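PDB 5VH2: cadherin-23 from Mus musculus, which acts as a calcium-binding adhesion protein in hearing, probably as part of the tip links that carry force to the mechanotransduction channels of inner-ear hair cells. Local coordinates for residues D72-T77 with E106-V111; T77-N82 with V101-E106. The protein carries 1 engineered substitution. One frame throughout, in Å; residues are numbered along the deposited sequence.

Contact 1 (D72-T77 with E106-V111); sequences DYETKT and ELDEAV. With CA (calcium ion), chain G; CA (calcium ion), chain F; NA (sodium ion), chain H.
E74 and E109 meet across a shared calcium ion where a loop of the first cadherin repeat meets the linker to the second; D72-Y73-E74 corresponds to the calcium-binding DRE motif of classical cadherin repeats, and 105-109 probably matches the DXNDN linker motif. The two glutamate side chains run antiparallel alongside one another, carboxylate planes 70° apart. E74 OE2 and E109 OE1 are 3.4 Å apart, two acceptors held together by the calcium ion of chain G, whose charge would offset their mutual repulsion. Each chain is bent at chi2, which folds the carboxylate back to the metal. D72 approaches E109 at a slant, carboxylate planes 34° apart, and gives the same ion its OD1 at 2.5 Å. D108 adds both carboxylate oxygens, while E20 contributes another ligand.

The second calcium ion, of chain F, is gripped by both oxygens of E74, by E106 O at 2.3 Å and by D108 OD1; E74 OE2 and D108 OD1 therefore bridge the two ions, and N105, D141 and E20 complete that site. Beyond it, the carbonyls of E109 and A110 turn to a sodium ion, completed by D141, D193 and the engineered D139.

D72 is itself positioned by its own turn. Its OD1 accepts from E74 N, an Asx turn, with the donor 69° out of the carboxylate plane, and T75 OG1 donates to D72 OD2 at 2.7 Å.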
loop_
_atom_site.group_PDB
_atom_site.type_symbol
_atom_site.label_atom_id
_atom_site.label_comp_id
_atom_site.label_asym_id
_atom_site.label_seq_id
_atom_site.Cartn_x
_atom_site.Cartn_y
_atom_site.Cartn_z
ATOM N N ASP A 72 0.155 5.992 -4.425
ATOM C CA ASP A 72 -0.471 5.062 -3.515
ATOM C C ASP A 72 -1.488 4.161 -4.238
ATOM O O ASP A 72 -2.562 4.624 -4.700
ATOM C CB ASP A 72 -1.104 5.852 -2.377
ATOM C CG ASP A 72 -1.593 4.975 -1.244
ATOM O OD1 ASP A 72 -1.272 3.749 -1.208
ATOM O OD2 ASP A 72 -2.292 5.546 -0.373
ATOM N N TYR A 73 -1.156 2.870 -4.326
ATOM C CA TYR A 73 -2.071 1.869 -4.867
ATOM C C TYR A 73 -3.411 1.883 -4.144
ATOM O O TYR A 73 -4.481 1.845 -4.767
ATOM C CB TYR A 73 -1.461 0.487 -4.750
ATOM C CG TYR A 73 -2.268 -0.595 -5.408
ATOM C CD1 TYR A 73 -2.124 -0.862 -6.762
ATOM C CD2 TYR A 73 -3.151 -1.372 -4.686
ATOM C CE1 TYR A 73 -2.853 -1.858 -7.389
ATOM C CE2 TYR A 73 -3.895 -2.378 -5.310
ATOM C CZ TYR A 73 -3.741 -2.608 -6.669
ATOM O OH TYR A 73 -4.451 -3.580 -7.328
ATOM N N GLU A 74 -3.335 1.987 -2.827
ATOM C CA GLU A 74 -4.513 1.958 -1.964
ATOM C C GLU A 74 -5.364 3.221 -2.025
ATOM O O GLU A 74 -6.469 3.204 -1.526
ATOM C CB GLU A 74 -4.094 1.697 -0.510
ATOM C CG GLU A 74 -3.734 0.235 -0.166
ATOM C CD GLU A 74 -2.397 -0.244 -0.740
ATOM O OE1 GLU A 74 -2.298 -1.451 -1.048
ATOM O OE2 GLU A 74 -1.440 0.560 -0.883
ATOM N N THR A 75 -4.875 4.312 -2.610
ATOM C CA THR A 75 -5.712 5.510 -2.872
ATOM C C THR A 75 -6.145 5.625 -4.338
ATOM O O THR A 75 -7.239 6.096 -4.608
ATOM C CB THR A 75 -4.987 6.808 -2.505
ATOM O OG1 THR A 75 -4.617 6.766 -1.131
ATOM C CG2 THR A 75 -5.894 8.047 -2.776
ATOM N N LYS A 76 -5.273 5.237 -5.273
ATOM C CA LYS A 76 -5.666 5.231 -6.690
ATOM C C LYS A 76 -4.784 4.267 -7.484
ATOM O O LYS A 76 -3.564 4.373 -7.503
ATOM C CB LYS A 76 -5.579 6.654 -7.271
ATOM C CG LYS A 76 -6.276 6.867 -8.599
ATOM C CD LYS A 76 -6.350 8.349 -8.905
ATOM C CE LYS A 76 -6.291 8.663 -10.402
ATOM N NZ LYS A 76 -7.554 8.362 -11.159
ATOM N N THR A 77 -5.430 3.312 -8.129
ATOM C CA THR A 77 -4.753 2.195 -8.780
ATOM C C THR A 77 -4.260 2.518 -10.189
ATOM O O THR A 77 -3.331 1.877 -10.678
ATOM C CB THR A 77 -5.714 1.002 -8.897
ATOM O OG1 THR A 77 -6.976 1.451 -9.420
ATOM C CG2 THR A 77 -5.928 0.378 -7.520
ATOM N N GLU A 106 2.538 -2.817 -3.824
ATOM C CA GLU A 106 3.662 -3.329 -3.077
ATOM C C GLU A 106 3.312 -3.310 -1.607
ATOM O O GLU A 106 2.366 -2.635 -1.198
ATOM C CB GLU A 106 4.869 -2.441 -3.279
ATOM C CG GLU A 106 5.278 -2.186 -4.714
ATOM C CD GLU A 106 6.654 -1.539 -4.772
ATOM O OE1 GLU A 106 7.657 -2.268 -4.584
ATOM O OE2 GLU A 106 6.731 -0.297 -4.939
ATOM N N LEU A 107 4.084 -4.043 -0.820
ATOM C CA LEU A 107 3.851 -4.158 0.603
ATOM C C LEU A 107 4.372 -2.922 1.332
ATOM O O LEU A 107 5.521 -2.880 1.781
ATOM C CB LEU A 107 4.534 -5.410 1.116
ATOM C CG LEU A 107 4.092 -5.912 2.490
ATOM C CD1 LEU A 107 2.716 -6.584 2.487
ATOM C CD2 LEU A 107 5.150 -6.884 2.979
ATOM N N ASP A 108 3.498 -1.928 1.465
ATOM C CA ASP A 108 3.820 -0.648 2.105
ATOM C C ASP A 108 2.764 -0.176 3.129
ATOM O O ASP A 108 2.728 0.992 3.487
ATOM C CB ASP A 108 3.984 0.419 1.021
ATOM C CG ASP A 108 2.680 0.727 0.278
ATOM O OD1 ASP A 108 1.763 -0.121 0.237
ATOM O OD2 ASP A 108 2.568 1.824 -0.293
ATOM N N GLU A 109 1.907 -1.079 3.588
ATOM C CA GLU A 109 0.801 -0.687 4.465
ATOM C C GLU A 109 0.733 -1.594 5.675
ATOM O O GLU A 109 1.343 -2.647 5.681
ATOM C CB GLU A 109 -0.553 -0.719 3.737
ATOM C CG GLU A 109 -0.659 0.156 2.513
ATOM C CD GLU A 109 -0.661 1.625 2.836
ATOM O OE1 GLU A 109 -0.642 2.418 1.885
ATOM O OE2 GLU A 109 -0.680 1.986 4.024
ATOM N N ALA A 110 -0.063 -1.175 6.666
ATOM C CA ALA A 110 -0.156 -1.857 7.953
ATOM C C ALA A 110 -1.145 -3.030 7.876
ATOM O O ALA A 110 -1.244 -3.693 6.825
ATOM C CB ALA A 110 -0.534 -0.855 9.050
ATOM N N VAL A 111 -1.834 -3.317 8.981
ATOM C CA VAL A 111 -2.674 -4.494 9.107
ATOM C C VAL A 111 -3.853 -4.156 10.010
ATOM O O VAL A 111 -3.656 -3.497 11.042
ATOM C CB VAL A 111 -1.899 -5.588 9.838
ATOM C CG1 VAL A 111 -2.783 -6.798 10.025
ATOM C CG2 VAL A 111 -0.615 -5.926 9.088
HETATM CA CA CA G . -0.016 1.772 -0.267
HETATM CA CA CA F . 0.348 -1.524 -1.218
HETATM NA NA NA H . 0.112 -4.621 5.290
#

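Contact 2 (T77-N82 with V101-E106); sequences TSYLMN and VTLLNE. With CA (calcium ion), chain F.
S78 and T102 form an antiparallel non-hydrogen-bonded pair with CA atoms 4.2 Å apart, followed by the hydrogen-bonded pair of Y79 and V101, and the axes of strands 78-82 and 101-104 run at 162°. Y79 N donates to V101 O at 2.8 Å, in the carbonyl plane, and V101 N returns a bond to Y79 O. A third bond, L103 N to T77 O at 2.9 Å, carries the ladder to the loop end of the first strand, with the donor lying nearly on the line of the C=O bond.

Two different faces result. On one, S78 CB lies 3.9 Å from T102 CG2; T102 has CG2 anti to its carbonyl carbon, which sends this methyl to the serine while OG1 is hydrogen-bonded to another part of the chain. On the other, Y79, M81, V101 and L103 are buried, and their contacts are apolar. The chain of M81 bends at chi3 (-74°) to bring its terminal CE across V101, at 3.7 Å from CG2, so M81, whose backbone pairs with V99, reaches along the strand to the neighbouring V101. Y79 sets its CB against V101 CB, and the ring meets L103 CD1 with its edge, CE1 being 4.4 Å from that methyl. F56 adds an edge-to-face partner to the same ring, and L18 of strand 12-19 packs on both V101 and L103.

Past the strand, N105 OD1 binds a calcium ion at 2.2 Å. The hairpin of strands 78-87 and 94-104, whose second strand also pairs in parallel with strand 12-19 and then runs into a calcium-binding linker, belongs to the Greek-key beta sandwich of a cadherin repeat, of which it forms the last two strands.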
loop_
_atom_site.group_PDB
_atom_site.type_symbol
_atom_site.label_atom_id
_atom_site.label_comp_id
_atom_site.label_asym_id
_atom_site.label_seq_id
_atom_site.Cartn_x
_atom_site.Cartn_y
_atom_site.Cartn_z
ATOM N N THR A 77 -5.430 3.312 -8.129
ATOM C CA THR A 77 -4.753 2.195 -8.780
ATOM C C THR A 77 -4.260 2.518 -10.189
ATOM O O THR A 77 -3.331 1.877 -10.678
ATOM C CB THR A 77 -5.714 1.002 -8.897
ATOM O OG1 THR A 77 -6.976 1.451 -9.420
ATOM C CG2 THR A 77 -5.928 0.378 -7.520
ATOM N N SER A 78 -4.880 3.493 -10.846
ATOM C CA SER A 78 -4.483 3.877 -12.207
ATOM C C SER A 78 -4.899 5.315 -12.594
ATOM O O SER A 78 -5.825 5.888 -12.008
ATOM C CB SER A 78 -5.041 2.880 -13.229
ATOM O OG SER A 78 -6.431 3.080 -13.439
ATOM N N TYR A 79 -4.206 5.869 -13.593
ATOM C CA TYR A 79 -4.305 7.270 -14.035
ATOM C C TYR A 79 -4.454 7.282 -15.558
ATOM O O TYR A 79 -3.795 6.486 -16.252
ATOM C CB TYR A 79 -3.029 8.032 -13.659
ATOM C CG TYR A 79 -2.829 8.168 -12.175
ATOM C CD1 TYR A 79 -2.209 7.164 -11.427
ATOM C CD2 TYR A 79 -3.282 9.301 -11.509
ATOM C CE1 TYR A 79 -2.051 7.294 -10.058
ATOM C CE2 TYR A 79 -3.166 9.418 -10.120
ATOM C CZ TYR A 79 -2.567 8.413 -9.410
ATOM O OH TYR A 79 -2.431 8.551 -8.056
ATOM N N LEU A 80 -5.303 8.170 -16.087
ATOM C CA LEU A 80 -5.399 8.369 -17.536
ATOM C C LEU A 80 -5.250 9.859 -17.877
ATOM O O LEU A 80 -6.209 10.650 -17.713
ATOM C CB LEU A 80 -6.713 7.806 -18.088
ATOM C CG LEU A 80 -6.946 7.952 -19.614
ATOM C CD1 LEU A 80 -6.064 7.004 -20.431
ATOM C CD2 LEU A 80 -8.411 7.787 -20.009
ATOM N N MET A 81 -4.066 10.224 -18.384
ATOM C CA MET A 81 -3.722 11.634 -18.574
ATOM C C MET A 81 -3.933 12.028 -20.011
ATOM O O MET A 81 -3.609 11.261 -20.910
ATOM C CB MET A 81 -2.252 11.875 -18.246
ATOM C CG MET A 81 -1.964 12.029 -16.784
ATOM S SD MET A 81 -0.240 11.923 -16.402
ATOM C CE MET A 81 0.046 10.164 -16.592
ATOM N N ASN A 82 -4.412 13.250 -20.227
ATOM C CA ASN A 82 -4.599 13.773 -21.583
ATOM C C ASN A 82 -3.454 14.684 -21.878
ATOM O O ASN A 82 -3.215 15.641 -21.107
ATOM C CB ASN A 82 -5.866 14.607 -21.678
ATOM C CG ASN A 82 -7.096 13.771 -21.920
ATOM O OD1 ASN A 82 -7.413 12.895 -21.150
ATOM N ND2 ASN A 82 -7.810 14.057 -22.990
ATOM N N VAL A 101 -1.430 4.995 -16.973
ATOM C CA VAL A 101 -0.506 4.467 -15.958
ATOM C C VAL A 101 -1.273 3.603 -14.956
ATOM O O VAL A 101 -2.240 4.062 -14.369
ATOM C CB VAL A 101 0.188 5.613 -15.202
ATOM C CG1 VAL A 101 1.233 5.064 -14.240
ATOM C CG2 VAL A 101 0.845 6.577 -16.192
ATOM N N THR A 102 -0.867 2.338 -14.798
ATOM C CA THR A 102 -1.379 1.482 -13.724
ATOM C C THR A 102 -0.254 1.190 -12.733
ATOM O O THR A 102 0.924 1.140 -13.107
ATOM C CB THR A 102 -1.946 0.148 -14.231
ATOM O OG1 THR A 102 -0.890 -0.665 -14.718
ATOM C CG2 THR A 102 -2.940 0.338 -15.322
ATOM N N LEU A 103 -0.632 1.050 -11.466
ATOM C CA LEU A 103 0.325 0.934 -10.371
ATOM C C LEU A 103 0.456 -0.510 -9.889
ATOM O O LEU A 103 -0.511 -1.282 -9.908
ATOM C CB LEU A 103 -0.128 1.786 -9.189
ATOM C CG LEU A 103 -0.154 3.298 -9.330
ATOM C CD1 LEU A 103 -0.264 3.929 -7.957
ATOM C CD2 LEU A 103 1.113 3.787 -10.000
ATOM N N LEU A 104 1.649 -0.850 -9.421
ATOM C CA LEU A 104 1.933 -2.169 -8.881
ATOM C C LEU A 104 1.772 -2.072 -7.365
ATOM O O LEU A 104 2.469 -1.310 -6.711
ATOM C CB LEU A 104 3.356 -2.583 -9.276
ATOM C CG LEU A 104 4.052 -3.739 -8.548
ATOM C CD1 LEU A 104 3.263 -5.016 -8.704
ATOM C CD2 LEU A 104 5.443 -3.923 -9.129
ATOM N N ASN A 105 0.818 -2.801 -6.812
ATOM C CA ASN A 105 0.687 -2.906 -5.364
ATOM C C ASN A 105 1.946 -3.520 -4.770
ATOM O O ASN A 105 2.404 -4.564 -5.208
ATOM C CB ASN A 105 -0.523 -3.751 -5.006
ATOM C CG ASN A 105 -0.823 -3.742 -3.513
ATOM O OD1 ASN A 105 -0.395 -2.840 -2.759
ATOM N ND2 ASN A 105 -1.574 -4.751 -3.069
ATOM N N GLU A 106 2.538 -2.817 -3.824
ATOM C CA GLU A 106 3.662 -3.329 -3.077
ATOM C C GLU A 106 3.312 -3.310 -1.607
ATOM O O GLU A 106 2.366 -2.635 -1.198
ATOM C CB GLU A 106 4.869 -2.441 -3.279
ATOM C CG GLU A 106 5.278 -2.186 -4.714
ATOM C CD GLU A 106 6.654 -1.539 -4.772
ATOM O OE1 GLU A 106 7.657 -2.268 -4.584
ATOM O OE2 GLU A 106 6.731 -0.297 -4.939
HETATM CA CA CA F . 0.348 -1.524 -1.218
#

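In the fold
The hairpin of contact 2 lies within the chain span that contact 1 closes, centres about 12 Å apart: it feeds at one end from T77 and at the other into E106, both shared with contact 1. The calcium ion of chain F ties them together, since E74 OE1 from contact 1 and N105 OD1 from contact 2 lie 2.9 Å apart as fellow ligands. The two also pack together, with Y73 CE1 3.5 Å from L103 O and K76 O 3.4 Å from L103 CD1. Strand 94-104 runs directly into the metal-binding linker, consistent with calcium ions stiffening the joint to the second repeat.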